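Local coordinates for PUA domain-containing protein (Thermoplasma acidophilum DSM 1728, PDB 1Q7H), which is of unknown function but, as a PUA domain protein, probably binds RNA and may act in translation initiation, at residues 61-65 with 66-70; 77-80 with 81-85; 87-91 with 92-96. One frame throughout, in Å; residues are numbered along the deposited sequence.

Interaction 1 of 3, residues 61-65 with 66-70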
ATOM      1  N   TYR A  61       4.415  -6.469  -0.800  1.00 15.90           N
ATOM      2  CA  TYR A  61       4.348  -7.905  -1.086  1.00 14.91           C
ATOM      3  C   TYR A  61       2.890  -8.333  -1.130  1.00 16.51           C
ATOM      4  O   TYR A  61       2.494  -9.108  -1.996  1.00 16.33           O
ATOM      5  CB  TYR A  61       5.073  -8.736  -0.021  1.00 13.60           C
ATOM      6  CG  TYR A  61       6.497  -8.310   0.219  1.00 17.94           C
ATOM      7  CD1 TYR A  61       7.302  -7.872  -0.835  1.00 13.00           C
ATOM      8  CD2 TYR A  61       7.041  -8.333   1.502  1.00 17.12           C
ATOM      9  CE1 TYR A  61       8.621  -7.462  -0.612  1.00 18.47           C
ATOM     10  CE2 TYR A  61       8.350  -7.929   1.736  1.00 22.20           C
ATOM     11  CZ  TYR A  61       9.134  -7.494   0.681  1.00 24.22           C
ATOM     12  OH  TYR A  61      10.419  -7.087   0.927  1.00 20.99           O
ATOM     13  N   LEU A  62       2.089  -7.833  -0.190  1.00 17.74           N
ATOM     14  CA  LEU A  62       0.678  -8.189  -0.180  1.00 13.48           C
ATOM     15  C   LEU A  62      -0.000  -7.609  -1.422  1.00 13.48           C
ATOM     16  O   LEU A  62      -0.813  -8.272  -2.054  1.00 14.77           O
ATOM     17  CB  LEU A  62      -0.020  -7.676   1.083  1.00 12.86           C
ATOM     18  CG  LEU A  62      -1.535  -7.931   1.115  1.00 11.64           C
ATOM     19  CD1 LEU A  62      -1.815  -9.430   0.930  1.00  7.84           C
ATOM     20  CD2 LEU A  62      -2.116  -7.459   2.433  1.00 14.74           C
ATOM     21  N   LEU A  63       0.338  -6.376  -1.780  1.00 15.47           N
ATOM     22  CA  LEU A  63      -0.267  -5.761  -2.953  1.00 14.37           C
ATOM     23  C   LEU A  63      -0.048  -6.613  -4.208  1.00 14.79           C
ATOM     24  O   LEU A  63      -0.907  -6.674  -5.094  1.00 14.27           O
ATOM     25  CB  LEU A  63       0.306  -4.362  -3.178  1.00 13.30           C
ATOM     26  CG  LEU A  63      -0.077  -3.260  -2.184  1.00  9.02           C
ATOM     27  CD1 LEU A  63       0.536  -1.952  -2.648  1.00 13.56           C
ATOM     28  CD2 LEU A  63      -1.583  -3.113  -2.093  1.00 10.46           C
ATOM     29  N   ASN A  64       1.092  -7.286  -4.276  1.00  9.31           N
ATOM     30  CA  ASN A  64       1.401  -8.096  -5.442  1.00 10.97           C
ATOM     31  C   ASN A  64       0.915  -9.526  -5.323  1.00 15.24           C
ATOM     32  O   ASN A  64       0.807 -10.226  -6.322  1.00 17.18           O
ATOM     33  CB  ASN A  64       2.902  -8.045  -5.727  1.00  9.63           C
ATOM     34  CG  ASN A  64       3.331  -6.696  -6.280  1.00 15.23           C
ATOM     35  OD1 ASN A  64       4.157  -5.979  -5.688  1.00 12.41           O
ATOM     36  ND2 ASN A  64       2.761  -6.337  -7.419  1.00  7.48           N
ATOM     37  N   TYR A  65       0.602  -9.950  -4.101  1.00 13.25           N
ATOM     38  CA  TYR A  65       0.097 -11.294  -3.859  1.00 11.84           C
ATOM     39  C   TYR A  65      -1.429 -11.301  -4.039  1.00 17.02           C
ATOM     40  O   TYR A  65      -1.999 -12.231  -4.600  1.00 17.53           O
ATOM     41  CB  TYR A  65       0.474 -11.732  -2.440  1.00 13.15           C
ATOM     42  CG  TYR A  65      -0.253 -12.960  -1.939  1.00 23.61           C
ATOM     43  CD1 TYR A  65      -0.301 -14.126  -2.705  1.00 22.67           C
ATOM     44  CD2 TYR A  65      -0.865 -12.969  -0.685  1.00 20.07           C
ATOM     45  CE1 TYR A  65      -0.938 -15.272  -2.236  1.00 29.07           C
ATOM     46  CE2 TYR A  65      -1.500 -14.116  -0.202  1.00 20.29           C
ATOM     47  CZ  TYR A  65      -1.533 -15.263  -0.982  1.00 29.00           C
ATOM     48  OH  TYR A  65      -2.158 -16.404  -0.519  1.00 35.75           O
ATOM     49  N   ARG A  66      -2.085 -10.251  -3.557  1.00 16.09           N
ATOM     50  CA  ARG A  66      -3.539 -10.125  -3.654  1.00 15.25           C
ATOM     51  C   ARG A  66      -3.860  -8.678  -4.008  1.00 16.79           C
ATOM     52  O   ARG A  66      -4.005  -7.836  -3.117  1.00 12.01           O
ATOM     53  CB  ARG A  66      -4.181 -10.490  -2.309  1.00 18.76           C
ATOM     54  CG  ARG A  66      -4.133 -11.967  -1.981  1.00 13.20           C
ATOM     55  CD  ARG A  66      -5.132 -12.723  -2.824  1.00 19.31           C
ATOM     56  NE  ARG A  66      -5.050 -14.167  -2.648  1.00 14.90           N
ATOM     57  CZ  ARG A  66      -4.367 -14.983  -3.442  1.00 21.21           C
ATOM     58  NH1 ARG A  66      -3.689 -14.503  -4.481  1.00 21.39           N
ATOM     59  NH2 ARG A  66      -4.390 -16.290  -3.214  1.00 19.54           N
ATOM     60  N   ASN A  67      -3.963  -8.389  -5.306  1.00 15.43           N
ATOM     61  CA  ASN A  67      -4.218  -7.028  -5.769  1.00 15.98           C
ATOM     62  C   ASN A  67      -5.442  -6.361  -5.163  1.00 14.19           C
ATOM     63  O   ASN A  67      -6.446  -7.008  -4.906  1.00 17.97           O
ATOM     64  CB  ASN A  67      -4.410  -6.976  -7.294  1.00 13.86           C
ATOM     65  CG  ASN A  67      -3.191  -7.442  -8.080  1.00 17.10           C
ATOM     66  OD1 ASN A  67      -2.064  -7.464  -7.588  1.00 19.27           O
ATOM     67  ND2 ASN A  67      -3.421  -7.790  -9.329  1.00 14.42           N
ATOM     68  N   PRO A  68      -5.356  -5.053  -4.894  1.00 16.01           N
ATOM     69  CA  PRO A  68      -6.513  -4.354  -4.340  1.00 11.07           C
ATOM     70  C   PRO A  68      -7.417  -4.130  -5.558  1.00 17.49           C
ATOM     71  O   PRO A  68      -6.956  -4.244  -6.699  1.00 16.25           O
ATOM     72  CB  PRO A  68      -5.910  -3.039  -3.834  1.00  9.93           C
ATOM     73  CG  PRO A  68      -4.784  -2.810  -4.780  1.00  6.20           C
ATOM     74  CD  PRO A  68      -4.160  -4.197  -4.821  1.00 13.48           C
ATOM     75  N   SER A  69      -8.683  -3.805  -5.333  1.00 19.23           N
ATOM     76  CA  SER A  69      -9.602  -3.573  -6.444  1.00 15.38           C
ATOM     77  C   SER A  69     -10.009  -2.111  -6.552  1.00 18.89           C
ATOM     78  O   SER A  69     -10.779  -1.745  -7.430  1.00 21.76           O
ATOM     79  CB  SER A  69     -10.852  -4.439  -6.301  1.00 14.40           C
ATOM     80  OG  SER A  69     -11.540  -4.140  -5.100  1.00 19.89           O
ATOM     81  N   ARG A  70      -9.508  -1.277  -5.650  1.00 18.54           N
ATOM     82  CA  ARG A  70      -9.827   0.144  -5.700  1.00 20.39           C
ATOM     83  C   ARG A  70      -8.636   0.966  -5.255  1.00 16.34           C
ATOM     84  O   ARG A  70      -7.677   0.431  -4.698  1.00 13.89           O
ATOM     85  CB  ARG A  70     -11.048   0.465  -4.816  1.00 25.26           C
ATOM     86  CG  ARG A  70     -10.945  -0.030  -3.370  1.00 31.24           C
ATOM     87  CD  ARG A  70     -12.285   0.099  -2.630  1.00 34.55           C
ATOM     88  NE  ARG A  70     -12.619   1.485  -2.304  1.00 50.71           N
ATOM     89  CZ  ARG A  70     -12.310   2.099  -1.160  1.00 51.79           C
ATOM     90  NH1 ARG A  70     -11.655   1.456  -0.201  1.00 49.20           N
ATOM     91  NH2 ARG A  70     -12.656   3.366  -0.976  1.00 52.73           N
TER
HETATM   92  O   HOH W   1      -3.294 -10.367  -7.172  1.00 23.95           O

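Interaction 2 of 3, residues 77-80 with 81-85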
ATOM      1  N   GLU A  77       7.084   5.029 -16.589  1.00 18.46           N
ATOM      2  CA  GLU A  77       8.431   4.524 -16.422  1.00 23.87           C
ATOM      3  C   GLU A  77       9.343   5.488 -15.680  1.00 21.75           C
ATOM      4  O   GLU A  77      10.115   5.076 -14.820  1.00 26.97           O
ATOM      5  CB  GLU A  77       9.027   4.207 -17.793  1.00 22.39           C
ATOM      6  CG  GLU A  77      10.257   3.329 -17.730  1.00 45.04           C
ATOM      7  CD  GLU A  77      10.875   3.087 -19.096  1.00 55.61           C
ATOM      8  OE1 GLU A  77      11.737   2.187 -19.200  1.00 58.85           O
ATOM      9  OE2 GLU A  77      10.505   3.801 -20.058  1.00 61.32           O
ATOM     10  N   GLY A  78       9.250   6.774 -16.011  1.00 20.97           N
ATOM     11  CA  GLY A  78      10.093   7.760 -15.367  1.00 15.89           C
ATOM     12  C   GLY A  78       9.860   7.945 -13.877  1.00 19.87           C
ATOM     13  O   GLY A  78      10.803   8.236 -13.137  1.00 19.64           O
ATOM     14  N   ALA A  79       8.617   7.781 -13.432  1.00 15.16           N
ATOM     15  CA  ALA A  79       8.284   7.958 -12.018  1.00 14.44           C
ATOM     16  C   ALA A  79       8.709   6.790 -11.136  1.00 12.87           C
ATOM     17  O   ALA A  79       9.170   6.979 -10.012  1.00 17.07           O
ATOM     18  CB  ALA A  79       6.777   8.189 -11.865  1.00 15.20           C
ATOM     19  N   GLU A  80       8.561   5.583 -11.668  1.00 15.62           N
ATOM     20  CA  GLU A  80       8.861   4.351 -10.951  1.00 10.50           C
ATOM     21  C   GLU A  80      10.123   4.282 -10.091  1.00 15.26           C
ATOM     22  O   GLU A  80      10.044   3.996  -8.894  1.00 15.97           O
ATOM     23  CB  GLU A  80       8.845   3.184 -11.941  1.00 17.69           C
ATOM     24  CG  GLU A  80       8.790   1.834 -11.274  1.00 23.64           C
ATOM     25  CD  GLU A  80       8.478   0.724 -12.243  1.00 21.25           C
ATOM     26  OE1 GLU A  80       7.634   0.935 -13.141  1.00 25.79           O
ATOM     27  OE2 GLU A  80       9.061  -0.366 -12.096  1.00 29.53           O
ATOM     28  N   PRO A  81      11.304   4.549 -10.672  1.00 17.18           N
ATOM     29  CA  PRO A  81      12.539   4.487  -9.871  1.00 14.96           C
ATOM     30  C   PRO A  81      12.538   5.379  -8.618  1.00 12.90           C
ATOM     31  O   PRO A  81      13.060   5.003  -7.577  1.00 17.67           O
ATOM     32  CB  PRO A  81      13.627   4.913 -10.859  1.00 16.43           C
ATOM     33  CG  PRO A  81      13.039   4.594 -12.209  1.00 19.32           C
ATOM     34  CD  PRO A  81      11.586   4.976 -12.054  1.00 15.32           C
ATOM     35  N   HIS A  82      11.947   6.559  -8.712  1.00 14.36           N
ATOM     36  CA  HIS A  82      11.937   7.448  -7.563  1.00 14.23           C
ATOM     37  C   HIS A  82      10.855   7.048  -6.574  1.00 11.74           C
ATOM     38  O   HIS A  82      11.026   7.184  -5.359  1.00 19.78           O
ATOM     39  CB  HIS A  82      11.798   8.899  -8.054  1.00 11.84           C
ATOM     40  CG  HIS A  82      12.788   9.243  -9.131  1.00 13.69           C
ATOM     41  ND1 HIS A  82      14.149   9.083  -8.959  1.00 11.44           N
ATOM     42  CD2 HIS A  82      12.613   9.584 -10.427  1.00 13.71           C
ATOM     43  CE1 HIS A  82      14.766   9.298 -10.108  1.00 10.30           C
ATOM     44  NE2 HIS A  82      13.858   9.601 -11.016  1.00 14.59           N
ATOM     45  N   ILE A  83       9.742   6.541  -7.084  1.00 17.17           N
ATOM     46  CA  ILE A  83       8.680   6.098  -6.202  1.00 14.56           C
ATOM     47  C   ILE A  83       9.255   4.911  -5.421  1.00 18.15           C
ATOM     48  O   ILE A  83       9.001   4.763  -4.234  1.00 16.05           O
ATOM     49  CB  ILE A  83       7.434   5.659  -6.999  1.00 17.85           C
ATOM     50  CG1 ILE A  83       6.787   6.881  -7.672  1.00 21.49           C
ATOM     51  CG2 ILE A  83       6.456   4.939  -6.091  1.00 12.94           C
ATOM     52  CD1 ILE A  83       6.407   8.008  -6.716  1.00 20.07           C
ATOM     53  N   LEU A  84      10.055   4.082  -6.089  1.00 16.96           N
ATOM     54  CA  LEU A  84      10.662   2.932  -5.427  1.00 20.66           C
ATOM     55  C   LEU A  84      11.565   3.363  -4.281  1.00 22.00           C
ATOM     56  O   LEU A  84      11.869   2.565  -3.396  1.00 23.50           O
ATOM     57  CB  LEU A  84      11.450   2.079  -6.425  1.00 14.14           C
ATOM     58  CG  LEU A  84      10.532   1.157  -7.231  1.00 16.99           C
ATOM     59  CD1 LEU A  84      11.278   0.547  -8.410  1.00 20.78           C
ATOM     60  CD2 LEU A  84      10.000   0.065  -6.306  1.00 12.01           C
ATOM     61  N   ASN A  85      11.978   4.629  -4.302  1.00 20.86           N
ATOM     62  CA  ASN A  85      12.829   5.184  -3.260  1.00 14.68           C
ATOM     63  C   ASN A  85      12.068   6.059  -2.268  1.00 15.88           C
ATOM     64  O   ASN A  85      12.681   6.725  -1.443  1.00 22.29           O
ATOM     65  CB  ASN A  85      13.976   5.990  -3.874  1.00 22.37           C
ATOM     66  CG  ASN A  85      14.986   5.109  -4.577  1.00 17.51           C
ATOM     67  OD1 ASN A  85      15.282   4.008  -4.120  1.00 24.79           O
ATOM     68  ND2 ASN A  85      15.531   5.593  -5.680  1.00 17.96           N
TER
HETATM   69  O   HOH W   2      13.529   8.494 -14.047  1.00 41.68           O

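Interaction 3 of 3, residues 87-91 with 92-96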
ATOM      1  N   SER A  87       9.990   8.710  -2.983  1.00 14.98           N
ATOM      2  CA  SER A  87       9.709  10.066  -3.427  1.00 16.57           C
ATOM      3  C   SER A  87       8.207  10.316  -3.450  1.00 20.78           C
ATOM      4  O   SER A  87       7.430   9.379  -3.628  1.00 25.69           O
ATOM      5  CB  SER A  87      10.236  10.255  -4.841  1.00 14.47           C
ATOM      6  OG  SER A  87       9.598  11.349  -5.447  1.00 29.91           O
ATOM      7  N   ASP A  88       7.796  11.571  -3.269  1.00 24.55           N
ATOM      8  CA  ASP A  88       6.379  11.908  -3.350  1.00 20.65           C
ATOM      9  C   ASP A  88       5.994  11.630  -4.805  1.00 23.25           C
ATOM     10  O   ASP A  88       6.857  11.561  -5.681  1.00 12.18           O
ATOM     11  CB  ASP A  88       6.117  13.397  -3.078  1.00 24.17           C
ATOM     12  CG  ASP A  88       6.381  13.806  -1.637  1.00 26.97           C
ATOM     13  OD1 ASP A  88       6.002  13.066  -0.699  1.00 18.88           O
ATOM     14  OD2 ASP A  88       6.950  14.902  -1.447  1.00 34.02           O
ATOM     15  N   LEU A  89       4.702  11.492  -5.065  1.00 18.36           N
ATOM     16  CA  LEU A  89       4.225  11.228  -6.412  1.00 20.29           C
ATOM     17  C   LEU A  89       3.618  12.495  -7.005  1.00 18.92           C
ATOM     18  O   LEU A  89       2.679  13.060  -6.446  1.00 21.21           O
ATOM     19  CB  LEU A  89       3.178  10.105  -6.382  1.00 15.58           C
ATOM     20  CG  LEU A  89       2.403   9.822  -7.673  1.00 17.75           C
ATOM     21  CD1 LEU A  89       3.369   9.489  -8.794  1.00 20.66           C
ATOM     22  CD2 LEU A  89       1.413   8.686  -7.435  1.00 15.56           C
ATOM     23  N   PHE A  90       4.152  12.931  -8.140  1.00 18.33           N
ATOM     24  CA  PHE A  90       3.669  14.135  -8.799  1.00 18.16           C
ATOM     25  C   PHE A  90       2.771  13.802  -9.982  1.00 20.28           C
ATOM     26  O   PHE A  90       3.017  12.848 -10.712  1.00 20.28           O
ATOM     27  CB  PHE A  90       4.867  14.989  -9.203  1.00 22.10           C
ATOM     28  CG  PHE A  90       5.644  15.504  -8.018  1.00 21.94           C
ATOM     29  CD1 PHE A  90       5.212  16.627  -7.328  1.00 17.23           C
ATOM     30  CD2 PHE A  90       6.734  14.799  -7.523  1.00 20.53           C
ATOM     31  CE1 PHE A  90       5.850  17.041  -6.155  1.00 23.75           C
ATOM     32  CE2 PHE A  90       7.379  15.204  -6.348  1.00 23.17           C
ATOM     33  CZ  PHE A  90       6.930  16.328  -5.665  1.00 15.12           C
ATOM     34  N   ALA A  91       1.723  14.601 -10.157  1.00 15.50           N
ATOM     35  CA  ALA A  91       0.731  14.386 -11.204  1.00 18.24           C
ATOM     36  C   ALA A  91       1.224  14.085 -12.619  1.00 17.47           C
ATOM     37  O   ALA A  91       0.647  13.243 -13.304  1.00 19.15           O
ATOM     38  CB  ALA A  91      -0.241  15.566 -11.236  1.00 19.98           C
ATOM     39  N   PRO A  92       2.287  14.765 -13.081  1.00 16.35           N
ATOM     40  CA  PRO A  92       2.810  14.528 -14.432  1.00 14.80           C
ATOM     41  C   PRO A  92       3.214  13.081 -14.690  1.00 14.05           C
ATOM     42  O   PRO A  92       3.261  12.633 -15.839  1.00 22.75           O
ATOM     43  CB  PRO A  92       4.017  15.459 -14.507  1.00 13.05           C
ATOM     44  CG  PRO A  92       3.673  16.545 -13.562  1.00 17.17           C
ATOM     45  CD  PRO A  92       3.079  15.803 -12.400  1.00 11.18           C
ATOM     46  N   GLY A  93       3.524  12.347 -13.630  1.00 16.54           N
ATOM     47  CA  GLY A  93       3.934  10.964 -13.811  1.00 12.78           C
ATOM     48  C   GLY A  93       2.807   9.959 -13.687  1.00 15.52           C
ATOM     49  O   GLY A  93       3.040   8.748 -13.729  1.00 16.53           O
ATOM     50  N   ILE A  94       1.580  10.442 -13.531  1.00 18.25           N
ATOM     51  CA  ILE A  94       0.441   9.543 -13.403  1.00 18.79           C
ATOM     52  C   ILE A  94      -0.205   9.242 -14.754  1.00 19.47           C
ATOM     53  O   ILE A  94      -0.580  10.147 -15.496  1.00 24.03           O
ATOM     54  CB  ILE A  94      -0.613  10.119 -12.432  1.00 18.86           C
ATOM     55  CG1 ILE A  94      -0.059  10.079 -11.002  1.00 14.28           C
ATOM     56  CG2 ILE A  94      -1.919   9.327 -12.531  1.00 10.64           C
ATOM     57  CD1 ILE A  94      -0.990  10.660  -9.957  1.00 14.35           C
ATOM     58  N   VAL A  95      -0.319   7.957 -15.065  1.00 19.38           N
ATOM     59  CA  VAL A  95      -0.917   7.509 -16.313  1.00 19.38           C
ATOM     60  C   VAL A  95      -2.438   7.358 -16.171  1.00 19.49           C
ATOM     61  O   VAL A  95      -3.201   7.774 -17.043  1.00 24.22           O
ATOM     62  CB  VAL A  95      -0.304   6.159 -16.737  1.00 23.99           C
ATOM     63  CG1 VAL A  95      -0.917   5.688 -18.041  1.00 26.11           C
ATOM     64  CG2 VAL A  95       1.194   6.303 -16.880  1.00 20.01           C
ATOM     65  N   SER A  96      -2.876   6.770 -15.064  1.00 18.24           N
ATOM     66  CA  SER A  96      -4.301   6.583 -14.826  1.00 17.61           C
ATOM     67  C   SER A  96      -4.529   6.317 -13.353  1.00 15.21           C
ATOM     68  O   SER A  96      -3.598   6.010 -12.625  1.00 18.77           O
ATOM     69  CB  SER A  96      -4.827   5.400 -15.647  1.00 10.49           C
ATOM     70  OG  SER A  96      -4.184   4.200 -15.245  1.00 20.49           O
TER

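Interaction 1 of 3, residues 61-65 with 66-70
Arg66 N bonds back to Leu62 O at 2.8 Å and closes the last turn of helix 60-65. Arg66 is the first residue to leave helical geometry. Its side chain folds back over Tyr65. CG of Tyr65 stands anti to the backbone N (chi1 166°), which brings the ring beside its own carbonyl, where the arginine can reach both. Arg66 CG sits over one ring face, 3.9 Å from the centroid of Tyr65, as a CH-pi contact. The arginine chain then bends at chi2 (-74°) and lays its guanidinium on the ring. The two planes are 25° apart, with Arg66 CZ 4.1 Å from the centroid of Tyr65, an off-centre cation-pi stack. Arg66 NH1 also gives a weak bond to Tyr65 O. Water 1 accepts from Asn67 N at 2.8 Å and donates weakly to Tyr65 O. On the buried side Leu63 CD2 meets Pro68 CD at 3.9 Å, the two side chains crossing at about a right angle. Both also touch Phe108 of strand 106-111. The Tyr65 hydroxyl bonds to Glu29. That carboxylate would probably make the ring a better partner for the arginine cation, and the stack limits how the guanidinium can turn.

Interaction 2 of 3, residues 77-80 with 81-85
Glu80 and Leu84 lie side by side and point the same way, one helical turn apart. Glu80 CB starts close to the next residue, 3.3 Å from Pro81 CD. With chi1 at -165° CG swings to the side of the carbonyl carbon, where it meets Leu84 CD1 at 4.0 Å. Beyond CG the chain runs on extended and carries the carboxylate away from the helix. There OE1 bonds to the hydroxyl of Ser111 and OE2 to that of Tyr115, so both oxygens are held. Leu84 CG lies 3.3 Å from Glu80 O, the oxygen that also accepts from Leu84 N at 2.8 Å. This is the short helix 80-83 of the PUA domain, entered from a turn with helical backbone angles. Ala79 O takes a bond from Ile83 N at 3.0 Å and a weak one from His82 N. Pro81 has no N-H to give, which suits a place in the first turn. Ile83 is the buried residue here. Its CG1 passes 3.3 Å from Ala79 O, and its side chain packs on Ile117 and Ala118 of strand 116-122. His82 lies on the exposed side, with a zinc ion about 3 Å from the nearest atom of its side chain. Water 2 joins His82 to Gly78, donating to Gly78 O and lying 3.2 Å from His82 NE2.

Interaction 3 of 3, residues 87-91 with 92-96
Leu89 and Ile94 meet on the buried side of a tight turn. Leu89 CD2 lies 4.0 Å from Ile94 CD1. A chi1 of 171° sets the branch of Leu89 beside its own carbonyl carbon, and both methyls then come about 4.1 Å from Ile94 CG1. Ile94 sends CG1 away from its own carbonyl (chi1 -70°), toward Leu89. Val73 of strand 72-75 touches both residues. Ile94 also packs on Val129 and Met130 of helix 126-132, and Ala91 on Val129.

The outer side holds Phe90 and Pro92, both exposed to solvent, and of Phe90 little but CB takes part in the contact. Phe90 CB touches Pro92 CD at 3.8 Å, but the ring leads away from the turn and adds nothing to this pair. Lys136 of strand 136-142 lies against Phe90. Ala91 CB lies 3.5 Å from Pro92 CD.

The backbone closes the turn with two bonds. Gly93 N gives to Phe90 O at 3.0 Å, and Ile94 N to Ala91 O, also at 3.0 Å. Past the turn, Val95 and Ser96 both face Thr74 in a classic beta bulge. Strands 89-90 and 94-97 are the outermost of the mixed PUA-domain sheet, paired with 136-142 and 72-75, and the turn links them. Successive i to i+3 bonds of this kind mark a short 3-10 turn between strands.

The three contacts follow one another along the chain. Interactions 2 and 3 are neighbours, their centres about 9 Å apart. His82 O and Ser87 N, 3.0 Å apart, probably share a hydrogen bond, and Ile83 CD1 packs 3.9 Å from Leu89 CB. Helix 80-83 therefore sits directly on the start of strand 89-90. Interaction 1 stands apart, its centre about 19 Å from that of interaction 2 and about 20 Å from that of interaction 3. It leads from helix 60-65 toward strand 72-75 of the mixed sheet. A bound zinc ion lies about 3 Å from the nearest side-chain atom of His82 in interaction 2 and about 10 Å from that of Phe90.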